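Local atomic coordinates of elongation factor G (Thermus thermophilus, PDB entry 2DY1), a protein that binds GTP together with a magnesium ion and, judging by its family, probably acts as a GTPase in the elongation phase of protein synthesis. Residues A[24-29]-A[47-52]. Sequence-based numbering, arbitrary orientation.
Sequences TLTEAL and TTTDYT. With GTP (guanosine-5'-triphosphate), chain C.
Glu27, on the helix 22-32 that follows the P-loop, reaches the loop 47-52 through one carboxylate oxygen. Its OE1 accepts the backbone N-H of Thr48 at 2.8 Å; the bond is almost straight (176° at the hydrogen), yet the donor lies well above the carboxylate plane, 50° out of it. Chi1 (-90°) lays CG against CG2 of Thr47 at 3.5 Å, and a bend at chi2 swings the carboxylate toward Thr48 N. OE1 also accepts a hydrogen bond from a water 2.8 Å away, and that water accepts the N-H of Thr49, its oxygen 2.9 Å from Thr49 N. One oxygen thus serves two successive amides, one directly and one through water. OE2 is held by Lys36 in a salt bridge and by the amide of Gly40; Lys36 also hydrogen-bonds to Thr48 OG1. Within the loop, Thr47 sets OG1 between its backbone N and carbonyl carbon, where it accepts Asp50 N at 3.1 Å in an ST motif. Thr26 adds a looser methyl contact, CG2 to Thr49 OG1 at 4.0 Å; that hydroxyl is hydrogen-bonded to Asp80. One turn before Glu27, Thr24 binds the GTP alpha-phosphate, OG1 lying 2.7 Å from O1A. A buried carboxylate gripped by amides, water and lysine is probably ionised, and it ties the loop, probably part of switch I, which runs on to the magnesium ligand Thr61, to the nucleotide-binding helix.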
# COMPACT_ATOMS: atom_id res chain seq x y z
N THR A 24 -18.95 2.35 -10.62
CA THR A 24 -20.15 2.41 -11.43
C THR A 24 -21.20 1.40 -10.90
O THR A 24 -22.41 1.67 -10.89
CB THR A 24 -19.78 2.13 -12.90
OG1 THR A 24 -18.89 3.17 -13.35
CG2 THR A 24 -21.01 2.13 -13.78
N LEU A 25 -20.72 0.25 -10.45
CA LEU A 25 -21.63 -0.74 -9.89
C LEU A 25 -22.18 -0.22 -8.56
O LEU A 25 -23.37 -0.36 -8.24
CB LEU A 25 -20.86 -2.05 -9.65
CG LEU A 25 -21.67 -3.27 -9.27
CD1 LEU A 25 -22.72 -3.58 -10.35
CD2 LEU A 25 -20.69 -4.44 -9.13
N THR A 26 -21.30 0.41 -7.78
CA THR A 26 -21.70 0.97 -6.48
C THR A 26 -22.78 2.02 -6.68
O THR A 26 -23.79 2.04 -5.97
CB THR A 26 -20.46 1.58 -5.77
OG1 THR A 26 -19.49 0.54 -5.55
CG2 THR A 26 -20.85 2.20 -4.43
N GLU A 27 -22.57 2.91 -7.66
CA GLU A 27 -23.57 3.93 -8.00
C GLU A 27 -24.91 3.29 -8.37
O GLU A 27 -25.96 3.75 -7.94
CB GLU A 27 -23.11 4.77 -9.20
CG GLU A 27 -22.30 6.01 -8.91
CD GLU A 27 -22.97 6.94 -7.91
OE1 GLU A 27 -22.50 6.92 -6.78
OE2 GLU A 27 -23.94 7.67 -8.23
N ALA A 28 -24.86 2.23 -9.17
CA ALA A 28 -26.08 1.55 -9.60
C ALA A 28 -26.81 0.94 -8.41
O ALA A 28 -28.04 1.00 -8.34
CB ALA A 28 -25.76 0.46 -10.66
N LEU A 29 -26.06 0.36 -7.48
CA LEU A 29 -26.67 -0.22 -6.28
C LEU A 29 -27.30 0.88 -5.41
O LEU A 29 -28.42 0.71 -4.87
CB LEU A 29 -25.60 -0.99 -5.49
CG LEU A 29 -25.20 -2.34 -6.10
CD1 LEU A 29 -23.84 -2.78 -5.60
CD2 LEU A 29 -26.29 -3.37 -5.76
N THR A 47 -20.37 10.74 -8.67
CA THR A 47 -20.58 9.53 -7.87
C THR A 47 -20.41 9.82 -6.39
O THR A 47 -19.74 10.77 -6.01
CB THR A 47 -19.59 8.39 -8.23
OG1 THR A 47 -18.26 8.74 -7.84
CG2 THR A 47 -19.62 8.11 -9.74
N THR A 48 -21.02 8.97 -5.58
CA THR A 48 -20.91 9.07 -4.13
C THR A 48 -19.50 8.75 -3.65
O THR A 48 -18.97 9.44 -2.78
CB THR A 48 -21.93 8.10 -3.48
OG1 THR A 48 -23.25 8.57 -3.77
CG2 THR A 48 -21.75 8.00 -1.97
N THR A 49 -18.87 7.69 -4.20
CA THR A 49 -17.52 7.32 -3.77
C THR A 49 -16.45 8.33 -4.10
O THR A 49 -15.66 8.74 -3.25
CB THR A 49 -17.06 6.01 -4.42
OG1 THR A 49 -17.99 4.99 -4.08
CG2 THR A 49 -15.65 5.62 -3.93
N ASP A 50 -16.38 8.70 -5.37
CA ASP A 50 -15.35 9.60 -5.80
C ASP A 50 -15.74 11.07 -5.60
O ASP A 50 -16.32 11.70 -6.48
CB ASP A 50 -15.00 9.29 -7.27
CG ASP A 50 -14.37 7.89 -7.45
OD1 ASP A 50 -13.95 7.26 -6.45
OD2 ASP A 50 -14.24 7.43 -8.61
N TYR A 51 -15.42 11.59 -4.42
CA TYR A 51 -15.77 12.97 -4.10
C TYR A 51 -14.58 13.88 -3.78
O TYR A 51 -14.73 15.10 -3.85
CB TYR A 51 -16.78 13.00 -2.94
CG TYR A 51 -16.20 12.62 -1.60
CD1 TYR A 51 -15.47 13.54 -0.83
CD2 TYR A 51 -16.35 11.32 -1.10
CE1 TYR A 51 -14.90 13.21 0.38
CE2 TYR A 51 -15.78 10.97 0.12
CZ TYR A 51 -15.07 11.90 0.86
OH TYR A 51 -14.53 11.55 2.10
N THR A 52 -13.42 13.34 -3.43
CA THR A 52 -12.29 14.23 -3.17
C THR A 52 -11.77 14.79 -4.49
O THR A 52 -12.01 14.22 -5.56
CB THR A 52 -11.10 13.53 -2.48
OG1 THR A 52 -10.58 12.52 -3.36
CG2 THR A 52 -11.55 12.90 -1.15
PG GTP C . -11.02 2.48 -10.18
O1G GTP C . -10.09 3.57 -10.90
O2G GTP C . -11.76 3.17 -8.93
O3G GTP C . -10.28 1.26 -9.79
O3B GTP C . -12.13 2.19 -11.30
PB GTP C . -13.54 1.46 -11.04
O1B GTP C . -13.30 0.01 -10.93
O2B GTP C . -14.24 2.13 -9.92
O3A GTP C . -14.28 1.68 -12.44
PA GTP C . -15.29 2.89 -12.75
O1A GTP C . -16.60 2.60 -12.12
O2A GTP C . -14.61 4.17 -12.43
O5' GTP C . -15.49 2.78 -14.34
C5' GTP C . -14.42 3.18 -15.20
C4' GTP C . -14.94 3.35 -16.62
O4' GTP C . -15.60 2.13 -16.97
C3' GTP C . -16.00 4.45 -16.67
O3' GTP C . -15.97 5.08 -17.95
C2' GTP C . -17.30 3.67 -16.49
O2' GTP C . -18.37 4.37 -17.14
C1' GTP C . -16.95 2.44 -17.33
N9 GTP C . -17.82 1.27 -17.04
C8 GTP C . -18.03 0.74 -15.84
N7 GTP C . -18.75 -0.38 -15.97
C5 GTP C . -19.00 -0.55 -17.26
C6 GTP C . -19.69 -1.52 -17.98
O6 GTP C . -20.19 -2.50 -17.43
N1 GTP C . -19.78 -1.39 -19.37
C2 GTP C . -19.18 -0.29 -20.01
N2 GTP C . -19.26 -0.16 -21.33
N3 GTP C . -18.51 0.62 -19.28
C4 GTP C . -18.42 0.51 -17.95
O HOH W 1 -20.13 5.69 -5.92